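Local atomic coordinates of glycerol dehydrogenase (Schizosaccharomyces pombe, PDB entry 1TA9), a protein that catalyses the NAD(+)-dependent oxidation of glycerol to dihydroxyacetone in glycerol assimilation, as a zinc-containing member of the iron-containing alcohol dehydrogenase family. Residues K156-A161 and I174-A179; S180-T185 and I230-S235; L234-E239 and L300-G305. All coordinates share one frame; numbering follows the deposited sequence.

Interaction 1 (K156-A161 and I174-A179); sequences KTMDSA and ICPTTA
I174 and M158 carry most of this buried contact, which closes the beta-alpha-beta unit formed by strand 148-153, helix 155-167 and strand 172-176 in the parallel, nucleotide-binding half of the enzyme. Segment axes run nearly antiparallel, 8.7 Å apart. At I174 the chain enters with CG2 anti to the backbone N (its CG1 branch has chi1 -52°), and this methyl lies against the M158 thioether, I174 CG2 being 3.2 Å from M158 SD. I174 CG2 is also 3.4 Å from M158 CG, tighter than usual carbon packing. The other branch points into the helix: CD1 of I174 rests 3.7 Å from M158 O and 4.1 Å from CB of A161. The I174 backbone is hydrogen-bonded to strand 210-214 through L210 and F212. C175 lends its side chain instead to I150, V152 and F212 of the flanking strands. P176 comes next, its ring crossed by the end of M158 at about a right angle; a bend at chi3 (-100°) sets CE of M158 3.9 Å from P176 CB. Beyond it, T177, T178 and A179 continue as a loop that probably binds NAD(+), as do K156 to D159 at the start of the helix. T177 packs on V102 and C106, while the carbonyl of A179 is taken by N298. Within the helix, K156 O receives two donors from opposite faces of its carbonyl plane, S160 N at 3.0 Å and S160 OG at 2.8 Å.

Interaction 2 (S180-T185 and I230-S235); sequences SSDAAT and IGDALS. With K (potassium ion), chain J; ZN (zinc ion), chain I.
D182 and D232 meet through one hydrogen bond and one shared cation, potassium; zinc sits on D232 alone of the two. The hydrogen bond is backbone to side chain: D182 N donates to D232 OD1 over 3.1 Å, with an N-H...O angle of 153°. It arrives on the anti side of that oxygen, 25° out of the carboxylate plane. The loop bringing this N-H to the helix is shaped by an ST turn, in which S181 OG accepts from A183 N at 3.3 Å.

Close acceptors form the second group. OD1 of D182 lies 3.2 Å from OD1 of D232, the two carboxylates crossing with their planes 46° apart. Both atoms are acceptors, and this pair is not a hydrogen bond.

Metal bonds do the rest. Placing CG anti to the backbone N swings the D232 carboxylate off the helix and onto zinc, which is 2.2 Å from D232 OD2 and a longer 2.6 Å from D232 OD1; H315 and H333 are its protein partners besides. Potassium is the ion that bridges the segments, bound by D182 OD2 at 2.7 Å and by the main-chain D232 O at 2.8 Å. D232 OD2 and S235 OG are longer ligands of the same ion, and a water and T236 OG1 also bind it. D182 OD2 has a further hydrogen-bond partner in S302 OG, on helix 289-307. With D182 and D232 both probable substrate-binding residues, this is the metal site of the iron-containing alcohol dehydrogenase family, here holding zinc with potassium beside it.

Interaction 3 (L234-E239 and L300-G305); sequences LSTWVE and LMSGLG. With K (potassium ion), chain J.
T236 has OG1 anti to its carbonyl carbon (chi1 -60°) and S302 has OG anti to its backbone N (chi1 -170°), a pair of torsions that turns both hydroxyls into the gap between helices 223-245 and 289-307. T236 OG1 and S302 OG lie 2.5 Å apart, a short hydrogen bond, where the two segments come nearest, with T236 CA 5.9 Å from S302 CA. T236 OG1 is gripped a second time by potassium at 3.0 Å, which fixes the hydroxyl between the ion and S302. The methyl does different work: T236 CG2 packs on the facing helix where G305 has no side chain, 3.7 Å from G305 C and 3.8 Å from S302 O. One turn on, E239 OE2 accepts a hydrogen bond from the potassium-bound water at 3.0 Å and is also linked to S235 OG, a longer ligand of the ion. The same oxygen is hydrogen-bonded to ND1 of H315, a zinc ligand, so E239 is a second-shell residue for both metals. Away from this face, L300, M301 and L304 pack on a second subunit. The contact is a polar helix-helix junction lining the potassium side of the metal site, with E239 reaching the zinc ligand H315.

The three contacts lead from the probable NAD(+) site to the metals. Interaction 1 touches interaction 2 through A184, whose CB is 4.0 Å from M158 SD, and the chain runs directly from A179 into S180; their centres are about 13 Å apart. Interactions 2 and 3 are closer, about 7 Å between centres, sharing L234 and S235 of helix 223-245 as well as the potassium and its water. D182 OD2 and S302 OG, 2.5 Å apart in a probable hydrogen bond, join them directly. Interaction 1 stands back from the metals, with the M158 side chain about 11 Å from zinc. The side chain of D182 is about 3 Å from a bound glycerol, probably from the crystallisation liquor.

Interaction 1 (K156-A161 and I174-A179)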
ATOM      1  N   LYS B 156      -2.507 -35.539 -33.779  1.00 24.99           N
ATOM      2  CA  LYS B 156      -2.882 -36.818 -34.367  1.00 25.53           C
ATOM      3  C   LYS B 156      -1.748 -37.829 -34.262  1.00 25.56           C
ATOM      4  O   LYS B 156      -1.969 -38.987 -33.908  1.00 25.62           O
ATOM      5  CB  LYS B 156      -3.277 -36.642 -35.837  1.00 25.96           C
ATOM      6  CG  LYS B 156      -4.629 -35.967 -36.050  1.00 26.85           C
ATOM      7  CD  LYS B 156      -5.005 -35.961 -37.526  1.00 27.40           C
ATOM      8  CE  LYS B 156      -6.367 -35.332 -37.753  1.00 27.96           C
ATOM      9  NZ  LYS B 156      -6.756 -35.373 -39.193  1.00 28.34           N
ATOM     10  N   THR B 157      -0.531 -37.392 -34.566  1.00 25.48           N
ATOM     11  CA  THR B 157       0.613 -38.290 -34.489  1.00 25.55           C
ATOM     12  C   THR B 157       0.898 -38.664 -33.037  1.00 25.65           C
ATOM     13  O   THR B 157       1.189 -39.822 -32.729  1.00 25.51           O
ATOM     14  CB  THR B 157       1.874 -37.642 -35.094  1.00 25.44           C
ATOM     15  OG1 THR B 157       1.624 -37.310 -36.464  1.00 25.58           O
ATOM     16  CG2 THR B 157       3.056 -38.598 -35.022  1.00 25.29           C
ATOM     17  N   MET B 158       0.808 -37.678 -32.147  1.00 25.71           N
ATOM     18  CA  MET B 158       1.065 -37.915 -30.732  1.00 25.94           C
ATOM     19  C   MET B 158       0.046 -38.879 -30.130  1.00 25.91           C
ATOM     20  O   MET B 158       0.402 -39.751 -29.339  1.00 25.81           O
ATOM     21  CB  MET B 158       1.067 -36.588 -29.960  1.00 26.35           C
ATOM     22  CG  MET B 158       2.241 -35.674 -30.309  1.00 27.03           C
ATOM     23  SD  MET B 158       2.436 -34.241 -29.204  1.00 27.74           S
ATOM     24  CE  MET B 158       1.673 -32.940 -30.193  1.00 27.65           C
ATOM     25  N   ASP B 159      -1.220 -38.729 -30.504  1.00 25.83           N
ATOM     26  CA  ASP B 159      -2.247 -39.617 -29.982  1.00 25.93           C
ATOM     27  C   ASP B 159      -2.124 -41.020 -30.563  1.00 25.56           C
ATOM     28  O   ASP B 159      -2.409 -42.006 -29.885  1.00 25.57           O
ATOM     29  CB  ASP B 159      -3.638 -39.042 -30.247  1.00 26.58           C
ATOM     30  CG  ASP B 159      -3.948 -37.863 -29.350  1.00 27.12           C
ATOM     31  OD1 ASP B 159      -3.736 -37.988 -28.127  1.00 27.60           O
ATOM     32  OD2 ASP B 159      -4.399 -36.817 -29.856  1.00 27.72           O
ATOM     33  N   SER B 160      -1.694 -41.109 -31.816  1.00 25.08           N
ATOM     34  CA  SER B 160      -1.522 -42.407 -32.455  1.00 24.63           C
ATOM     35  C   SER B 160      -0.397 -43.160 -31.744  1.00 24.22           C
ATOM     36  O   SER B 160      -0.482 -44.372 -31.528  1.00 24.10           O
ATOM     37  CB  SER B 160      -1.179 -42.227 -33.937  1.00 24.76           C
ATOM     38  OG  SER B 160      -2.266 -41.649 -34.644  1.00 24.88           O
ATOM     39  N   ALA B 161       0.648 -42.429 -31.368  1.00 23.71           N
ATOM     40  CA  ALA B 161       1.788 -43.020 -30.677  1.00 23.37           C
ATOM     41  C   ALA B 161       1.389 -43.565 -29.307  1.00 23.14           C
ATOM     42  O   ALA B 161       1.803 -44.659 -28.921  1.00 22.89           O
ATOM     43  CB  ALA B 161       2.898 -41.986 -30.524  1.00 23.39           C
ATOM     44  N   ILE B 174       6.868 -38.796 -26.631  1.00 15.71           N
ATOM     45  CA  ILE B 174       6.112 -37.834 -27.427  1.00 15.56           C
ATOM     46  C   ILE B 174       6.957 -36.603 -27.747  1.00 15.71           C
ATOM     47  O   ILE B 174       7.473 -35.945 -26.844  1.00 15.19           O
ATOM     48  CB  ILE B 174       4.846 -37.402 -26.657  1.00 15.45           C
ATOM     49  CG1 ILE B 174       4.062 -38.641 -26.206  1.00 15.67           C
ATOM     50  CG2 ILE B 174       3.975 -36.513 -27.528  1.00 15.63           C
ATOM     51  CD1 ILE B 174       3.499 -39.495 -27.341  1.00 15.52           C
ATOM     52  N   CYS B 175       7.087 -36.295 -29.037  1.00 15.77           N
ATOM     53  CA  CYS B 175       7.896 -35.164 -29.473  1.00 15.96           C
ATOM     54  C   CYS B 175       7.093 -34.155 -30.280  1.00 15.89           C
ATOM     55  O   CYS B 175       7.018 -34.246 -31.506  1.00 15.90           O
ATOM     56  CB  CYS B 175       9.068 -35.661 -30.319  1.00 16.06           C
ATOM     57  SG  CYS B 175       9.916 -37.084 -29.624  1.00 16.66           S
ATOM     58  N   PRO B 176       6.480 -33.177 -29.604  1.00 15.95           N
ATOM     59  CA  PRO B 176       5.695 -32.172 -30.320  1.00 16.04           C
ATOM     60  C   PRO B 176       6.596 -31.323 -31.217  1.00 16.13           C
ATOM     61  O   PRO B 176       7.707 -30.962 -30.823  1.00 16.18           O
ATOM     62  CB  PRO B 176       5.052 -31.367 -29.190  1.00 16.09           C
ATOM     63  CG  PRO B 176       6.052 -31.472 -28.087  1.00 16.08           C
ATOM     64  CD  PRO B 176       6.474 -32.922 -28.152  1.00 16.11           C
ATOM     65  N   THR B 177       6.118 -31.008 -32.417  1.00 16.15           N
ATOM     66  CA  THR B 177       6.893 -30.207 -33.356  1.00 16.38           C
ATOM     67  C   THR B 177       6.407 -28.758 -33.423  1.00 16.58           C
ATOM     68  O   THR B 177       6.933 -27.938 -34.181  1.00 15.98           O
ATOM     69  CB  THR B 177       6.879 -30.840 -34.759  1.00 16.57           C
ATOM     70  OG1 THR B 177       5.529 -31.082 -35.167  1.00 16.75           O
ATOM     71  CG2 THR B 177       7.645 -32.159 -34.739  1.00 16.65           C
ATOM     72  N   THR B 178       5.394 -28.460 -32.617  1.00 16.82           N
ATOM     73  CA  THR B 178       4.843 -27.115 -32.496  1.00 17.52           C
ATOM     74  C   THR B 178       4.364 -27.047 -31.054  1.00 17.36           C
ATOM     75  O   THR B 178       4.179 -28.078 -30.410  1.00 17.45           O
ATOM     76  CB  THR B 178       3.631 -26.871 -33.418  1.00 17.94           C
ATOM     77  OG1 THR B 178       2.611 -27.830 -33.127  1.00 18.95           O
ATOM     78  CG2 THR B 178       4.036 -26.976 -34.885  1.00 18.33           C
ATOM     79  N   ALA B 179       4.178 -25.842 -30.536  1.00 17.32           N
ATOM     80  CA  ALA B 179       3.711 -25.692 -29.164  1.00 17.34           C
ATOM     81  C   ALA B 179       2.318 -25.079 -29.234  1.00 17.46           C
ATOM     82  O   ALA B 179       2.080 -24.003 -28.689  1.00 17.03           O
ATOM     83  CB  ALA B 179       4.664 -24.779 -28.393  1.00 17.27           C
TER

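Interaction 2 (S180-T185 and I230-S235)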
ATOM      1  N   SER B 180       1.400 -25.779 -29.899  1.00 17.63           N
ATOM      2  CA  SER B 180       0.041 -25.279 -30.097  1.00 18.03           C
ATOM      3  C   SER B 180      -1.061 -25.761 -29.157  1.00 18.10           C
ATOM      4  O   SER B 180      -2.192 -25.286 -29.245  1.00 18.10           O
ATOM      5  CB  SER B 180      -0.387 -25.542 -31.543  1.00 18.41           C
ATOM      6  OG  SER B 180      -0.349 -26.926 -31.835  1.00 19.23           O
ATOM      7  N   SER B 181      -0.745 -26.697 -28.269  1.00 18.18           N
ATOM      8  CA  SER B 181      -1.720 -27.212 -27.309  1.00 18.38           C
ATOM      9  C   SER B 181      -0.946 -27.902 -26.194  1.00 18.47           C
ATOM     10  O   SER B 181       0.263 -28.100 -26.308  1.00 18.30           O
ATOM     11  CB  SER B 181      -2.666 -28.220 -27.972  1.00 18.42           C
ATOM     12  OG  SER B 181      -2.082 -29.516 -28.019  1.00 18.72           O
ATOM     13  N   ASP B 182      -1.634 -28.267 -25.118  1.00 18.72           N
ATOM     14  CA  ASP B 182      -0.973 -28.943 -24.003  1.00 19.16           C
ATOM     15  C   ASP B 182      -1.298 -30.435 -23.975  1.00 19.29           C
ATOM     16  O   ASP B 182      -1.263 -31.070 -22.922  1.00 19.51           O
ATOM     17  CB  ASP B 182      -1.371 -28.300 -22.664  1.00 19.28           C
ATOM     18  CG  ASP B 182      -2.876 -28.163 -22.500  1.00 19.61           C
ATOM     19  OD1 ASP B 182      -3.612 -28.974 -23.097  1.00 19.22           O
ATOM     20  OD2 ASP B 182      -3.327 -27.253 -21.762  1.00 20.07           O
ATOM     21  N   ALA B 183      -1.594 -31.001 -25.141  1.00 19.35           N
ATOM     22  CA  ALA B 183      -1.934 -32.419 -25.224  1.00 19.58           C
ATOM     23  C   ALA B 183      -0.740 -33.355 -25.030  1.00 19.68           C
ATOM     24  O   ALA B 183      -0.898 -34.482 -24.560  1.00 19.65           O
ATOM     25  CB  ALA B 183      -2.598 -32.711 -26.565  1.00 19.70           C
ATOM     26  N   ALA B 184       0.450 -32.883 -25.383  1.00 19.43           N
ATOM     27  CA  ALA B 184       1.663 -33.690 -25.294  1.00 19.36           C
ATOM     28  C   ALA B 184       1.859 -34.521 -24.021  1.00 19.33           C
ATOM     29  O   ALA B 184       2.047 -35.733 -24.084  1.00 19.14           O
ATOM     30  CB  ALA B 184       2.889 -32.796 -25.524  1.00 19.19           C
ATOM     31  N   THR B 185       1.802 -33.876 -22.865  1.00 19.63           N
ATOM     32  CA  THR B 185       2.037 -34.570 -21.601  1.00 19.99           C
ATOM     33  C   THR B 185       0.879 -35.361 -21.013  1.00 20.58           C
ATOM     34  O   THR B 185       1.083 -36.125 -20.070  1.00 20.77           O
ATOM     35  CB  THR B 185       2.452 -33.581 -20.501  1.00 19.85           C
ATOM     36  OG1 THR B 185       1.306 -32.804 -20.124  1.00 19.29           O
ATOM     37  CG2 THR B 185       3.554 -32.649 -20.995  1.00 19.53           C
ATOM     38  N   ILE B 230      -0.772 -20.626 -26.695  1.00 10.40           N
ATOM     39  CA  ILE B 230      -0.937 -19.638 -25.630  1.00 10.29           C
ATOM     40  C   ILE B 230      -2.422 -19.598 -25.278  1.00 10.36           C
ATOM     41  O   ILE B 230      -2.800 -19.508 -24.106  1.00  9.99           O
ATOM     42  CB  ILE B 230      -0.458 -18.236 -26.096  1.00 10.26           C
ATOM     43  CG1 ILE B 230       1.070 -18.232 -26.201  1.00 10.57           C
ATOM     44  CG2 ILE B 230      -0.959 -17.150 -25.140  1.00 10.25           C
ATOM     45  CD1 ILE B 230       1.651 -16.980 -26.840  1.00 10.56           C
ATOM     46  N   GLY B 231      -3.261 -19.680 -26.304  1.00 10.42           N
ATOM     47  CA  GLY B 231      -4.695 -19.667 -26.086  1.00 11.00           C
ATOM     48  C   GLY B 231      -5.121 -20.854 -25.246  1.00 11.24           C
ATOM     49  O   GLY B 231      -5.972 -20.737 -24.359  1.00 11.29           O
ATOM     50  N   ASP B 232      -4.525 -22.007 -25.519  1.00 11.34           N
ATOM     51  CA  ASP B 232      -4.850 -23.209 -24.771  1.00 11.98           C
ATOM     52  C   ASP B 232      -4.300 -23.061 -23.349  1.00 11.97           C
ATOM     53  O   ASP B 232      -4.977 -23.381 -22.376  1.00 12.26           O
ATOM     54  CB  ASP B 232      -4.229 -24.437 -25.446  1.00 12.42           C
ATOM     55  CG  ASP B 232      -4.917 -25.730 -25.047  1.00 13.41           C
ATOM     56  OD1 ASP B 232      -4.352 -26.818 -25.292  1.00 13.40           O
ATOM     57  OD2 ASP B 232      -6.033 -25.654 -24.496  1.00 13.76           O
ATOM     58  N   ALA B 233      -3.076 -22.554 -23.234  1.00 11.70           N
ATOM     59  CA  ALA B 233      -2.450 -22.383 -21.925  1.00 11.92           C
ATOM     60  C   ALA B 233      -3.215 -21.389 -21.039  1.00 12.11           C
ATOM     61  O   ALA B 233      -3.275 -21.552 -19.816  1.00 12.20           O
ATOM     62  CB  ALA B 233      -0.997 -21.937 -22.098  1.00 11.61           C
ATOM     63  N   LEU B 234      -3.800 -20.366 -21.651  1.00 12.04           N
ATOM     64  CA  LEU B 234      -4.563 -19.374 -20.896  1.00 12.48           C
ATOM     65  C   LEU B 234      -5.780 -19.948 -20.170  1.00 12.44           C
ATOM     66  O   LEU B 234      -6.179 -19.434 -19.126  1.00 12.64           O
ATOM     67  CB  LEU B 234      -5.024 -18.239 -21.815  1.00 12.75           C
ATOM     68  CG  LEU B 234      -3.996 -17.146 -22.113  1.00 13.28           C
ATOM     69  CD1 LEU B 234      -4.540 -16.216 -23.191  1.00 13.20           C
ATOM     70  CD2 LEU B 234      -3.686 -16.377 -20.836  1.00 13.52           C
ATOM     71  N   SER B 235      -6.378 -21.004 -20.706  1.00 12.27           N
ATOM     72  CA  SER B 235      -7.552 -21.575 -20.058  1.00 12.35           C
ATOM     73  C   SER B 235      -7.212 -22.461 -18.860  1.00 12.22           C
ATOM     74  O   SER B 235      -8.059 -22.696 -17.997  1.00 11.78           O
ATOM     75  CB  SER B 235      -8.380 -22.381 -21.060  1.00 12.59           C
ATOM     76  OG  SER B 235      -7.738 -23.590 -21.407  1.00 13.90           O
TER
HETATM   77  K     K J1504      -5.566 -25.897 -21.253  1.00 17.21           K
HETATM   78 ZN    ZN I1501      -6.772 -27.730 -24.799  1.00 34.17          ZN
HETATM   79  O   HOH W   1      -7.289 -26.107 -19.346  1.00 15.02           O

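Interaction 3 (L234-E239 and L300-G305)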
ATOM      1  N   LEU B 234      -3.800 -20.366 -21.651  1.00 12.04           N
ATOM      2  CA  LEU B 234      -4.563 -19.374 -20.896  1.00 12.48           C
ATOM      3  C   LEU B 234      -5.780 -19.948 -20.170  1.00 12.44           C
ATOM      4  O   LEU B 234      -6.179 -19.434 -19.126  1.00 12.64           O
ATOM      5  CB  LEU B 234      -5.024 -18.239 -21.815  1.00 12.75           C
ATOM      6  CG  LEU B 234      -3.996 -17.146 -22.113  1.00 13.28           C
ATOM      7  CD1 LEU B 234      -4.540 -16.216 -23.191  1.00 13.20           C
ATOM      8  CD2 LEU B 234      -3.686 -16.377 -20.836  1.00 13.52           C
ATOM      9  N   SER B 235      -6.378 -21.004 -20.706  1.00 12.27           N
ATOM     10  CA  SER B 235      -7.552 -21.575 -20.058  1.00 12.35           C
ATOM     11  C   SER B 235      -7.212 -22.461 -18.860  1.00 12.22           C
ATOM     12  O   SER B 235      -8.059 -22.696 -17.997  1.00 11.78           O
ATOM     13  CB  SER B 235      -8.380 -22.381 -21.060  1.00 12.59           C
ATOM     14  OG  SER B 235      -7.738 -23.590 -21.407  1.00 13.90           O
ATOM     15  N   THR B 236      -5.973 -22.936 -18.799  1.00 12.05           N
ATOM     16  CA  THR B 236      -5.550 -23.814 -17.715  1.00 12.02           C
ATOM     17  C   THR B 236      -5.837 -23.284 -16.313  1.00 11.90           C
ATOM     18  O   THR B 236      -6.508 -23.952 -15.526  1.00 11.84           O
ATOM     19  CB  THR B 236      -4.046 -24.137 -17.809  1.00 12.19           C
ATOM     20  OG1 THR B 236      -3.777 -24.786 -19.056  1.00 12.93           O
ATOM     21  CG2 THR B 236      -3.626 -25.055 -16.669  1.00 12.59           C
ATOM     22  N   TRP B 237      -5.331 -22.097 -15.994  1.00 11.57           N
ATOM     23  CA  TRP B 237      -5.554 -21.539 -14.670  1.00 11.99           C
ATOM     24  C   TRP B 237      -7.042 -21.314 -14.419  1.00 11.78           C
ATOM     25  O   TRP B 237      -7.549 -21.633 -13.344  1.00 11.73           O
ATOM     26  CB  TRP B 237      -4.800 -20.214 -14.504  1.00 12.31           C
ATOM     27  CG  TRP B 237      -4.971 -19.598 -13.146  1.00 13.01           C
ATOM     28  CD1 TRP B 237      -4.350 -19.973 -11.986  1.00 13.01           C
ATOM     29  CD2 TRP B 237      -5.838 -18.513 -12.805  1.00 13.41           C
ATOM     30  NE1 TRP B 237      -4.781 -19.184 -10.944  1.00 13.35           N
ATOM     31  CE2 TRP B 237      -5.694 -18.279 -11.419  1.00 13.61           C
ATOM     32  CE3 TRP B 237      -6.727 -17.713 -13.538  1.00 13.92           C
ATOM     33  CZ2 TRP B 237      -6.405 -17.276 -10.750  1.00 14.19           C
ATOM     34  CZ3 TRP B 237      -7.437 -16.714 -12.869  1.00 14.51           C
ATOM     35  CH2 TRP B 237      -7.270 -16.507 -11.488  1.00 14.38           C
ATOM     36  N   VAL B 238      -7.746 -20.773 -15.410  1.00 11.96           N
ATOM     37  CA  VAL B 238      -9.171 -20.515 -15.253  1.00 11.97           C
ATOM     38  C   VAL B 238      -9.958 -21.788 -14.967  1.00 12.26           C
ATOM     39  O   VAL B 238     -10.723 -21.849 -14.005  1.00 12.02           O
ATOM     40  CB  VAL B 238      -9.776 -19.845 -16.508  1.00 12.27           C
ATOM     41  CG1 VAL B 238     -11.298 -19.795 -16.381  1.00 12.11           C
ATOM     42  CG2 VAL B 238      -9.211 -18.432 -16.673  1.00 11.92           C
ATOM     43  N   GLU B 239      -9.767 -22.812 -15.794  1.00 12.13           N
ATOM     44  CA  GLU B 239     -10.508 -24.054 -15.606  1.00 12.65           C
ATOM     45  C   GLU B 239     -10.106 -24.806 -14.346  1.00 12.53           C
ATOM     46  O   GLU B 239     -10.971 -25.217 -13.569  1.00 12.63           O
ATOM     47  CB  GLU B 239     -10.367 -24.955 -16.841  1.00 13.01           C
ATOM     48  CG  GLU B 239     -10.943 -24.324 -18.105  1.00 14.01           C
ATOM     49  CD  GLU B 239     -10.984 -25.277 -19.286  1.00 14.77           C
ATOM     50  OE1 GLU B 239     -11.960 -26.053 -19.404  1.00 14.92           O
ATOM     51  OE2 GLU B 239     -10.033 -25.252 -20.095  1.00 15.42           O
ATOM     52  N   LEU B 300       4.662 -28.145 -20.654  1.00 10.60           N
ATOM     53  CA  LEU B 300       4.761 -28.733 -19.319  1.00 10.79           C
ATOM     54  C   LEU B 300       3.790 -28.151 -18.295  1.00 10.96           C
ATOM     55  O   LEU B 300       2.998 -28.886 -17.696  1.00 11.17           O
ATOM     56  CB  LEU B 300       6.190 -28.599 -18.783  1.00 10.68           C
ATOM     57  CG  LEU B 300       6.471 -29.163 -17.385  1.00 10.86           C
ATOM     58  CD1 LEU B 300       6.288 -30.677 -17.378  1.00 10.85           C
ATOM     59  CD2 LEU B 300       7.888 -28.799 -16.976  1.00 10.82           C
ATOM     60  N   MET B 301       3.840 -26.838 -18.092  1.00 10.87           N
ATOM     61  CA  MET B 301       2.972 -26.204 -17.103  1.00 11.30           C
ATOM     62  C   MET B 301       1.487 -26.361 -17.411  1.00 11.42           C
ATOM     63  O   MET B 301       0.704 -26.802 -16.564  1.00 11.23           O
ATOM     64  CB  MET B 301       3.320 -24.722 -16.968  1.00 11.56           C
ATOM     65  CG  MET B 301       4.730 -24.459 -16.462  1.00 12.50           C
ATOM     66  SD  MET B 301       5.037 -22.694 -16.364  1.00 13.57           S
ATOM     67  CE  MET B 301       6.523 -22.508 -17.404  1.00 12.81           C
ATOM     68  N   SER B 302       1.086 -25.995 -18.618  1.00 11.45           N
ATOM     69  CA  SER B 302      -0.314 -26.120 -18.973  1.00 11.88           C
ATOM     70  C   SER B 302      -0.748 -27.588 -18.895  1.00 12.18           C
ATOM     71  O   SER B 302      -1.842 -27.898 -18.424  1.00 12.33           O
ATOM     72  CB  SER B 302      -0.548 -25.560 -20.373  1.00 12.04           C
ATOM     73  OG  SER B 302      -1.935 -25.463 -20.633  1.00 12.46           O
ATOM     74  N   GLY B 303       0.131 -28.484 -19.335  1.00 12.26           N
ATOM     75  CA  GLY B 303      -0.170 -29.905 -19.306  1.00 12.20           C
ATOM     76  C   GLY B 303      -0.396 -30.456 -17.910  1.00 12.13           C
ATOM     77  O   GLY B 303      -1.447 -31.026 -17.629  1.00 12.00           O
ATOM     78  N   LEU B 304       0.584 -30.292 -17.028  1.00 12.25           N
ATOM     79  CA  LEU B 304       0.453 -30.787 -15.662  1.00 12.77           C
ATOM     80  C   LEU B 304      -0.597 -29.990 -14.897  1.00 13.03           C
ATOM     81  O   LEU B 304      -1.281 -30.527 -14.024  1.00 12.97           O
ATOM     82  CB  LEU B 304       1.786 -30.686 -14.921  1.00 12.99           C
ATOM     83  CG  LEU B 304       2.943 -31.555 -15.410  1.00 13.48           C
ATOM     84  CD1 LEU B 304       4.189 -31.231 -14.587  1.00 13.81           C
ATOM     85  CD2 LEU B 304       2.568 -33.024 -15.277  1.00 13.71           C
ATOM     86  N   GLY B 305      -0.711 -28.708 -15.231  1.00 13.12           N
ATOM     87  CA  GLY B 305      -1.670 -27.835 -14.574  1.00 13.36           C
ATOM     88  C   GLY B 305      -3.117 -28.198 -14.834  1.00 13.84           C
ATOM     89  O   GLY B 305      -3.958 -28.079 -13.945  1.00 13.79           O
TER
HETATM   90  K     K J1504      -5.566 -25.897 -21.253  1.00 17.21           K
HETATM   91  O   HOH W   1      -7.289 -26.107 -19.346  1.00 15.02           O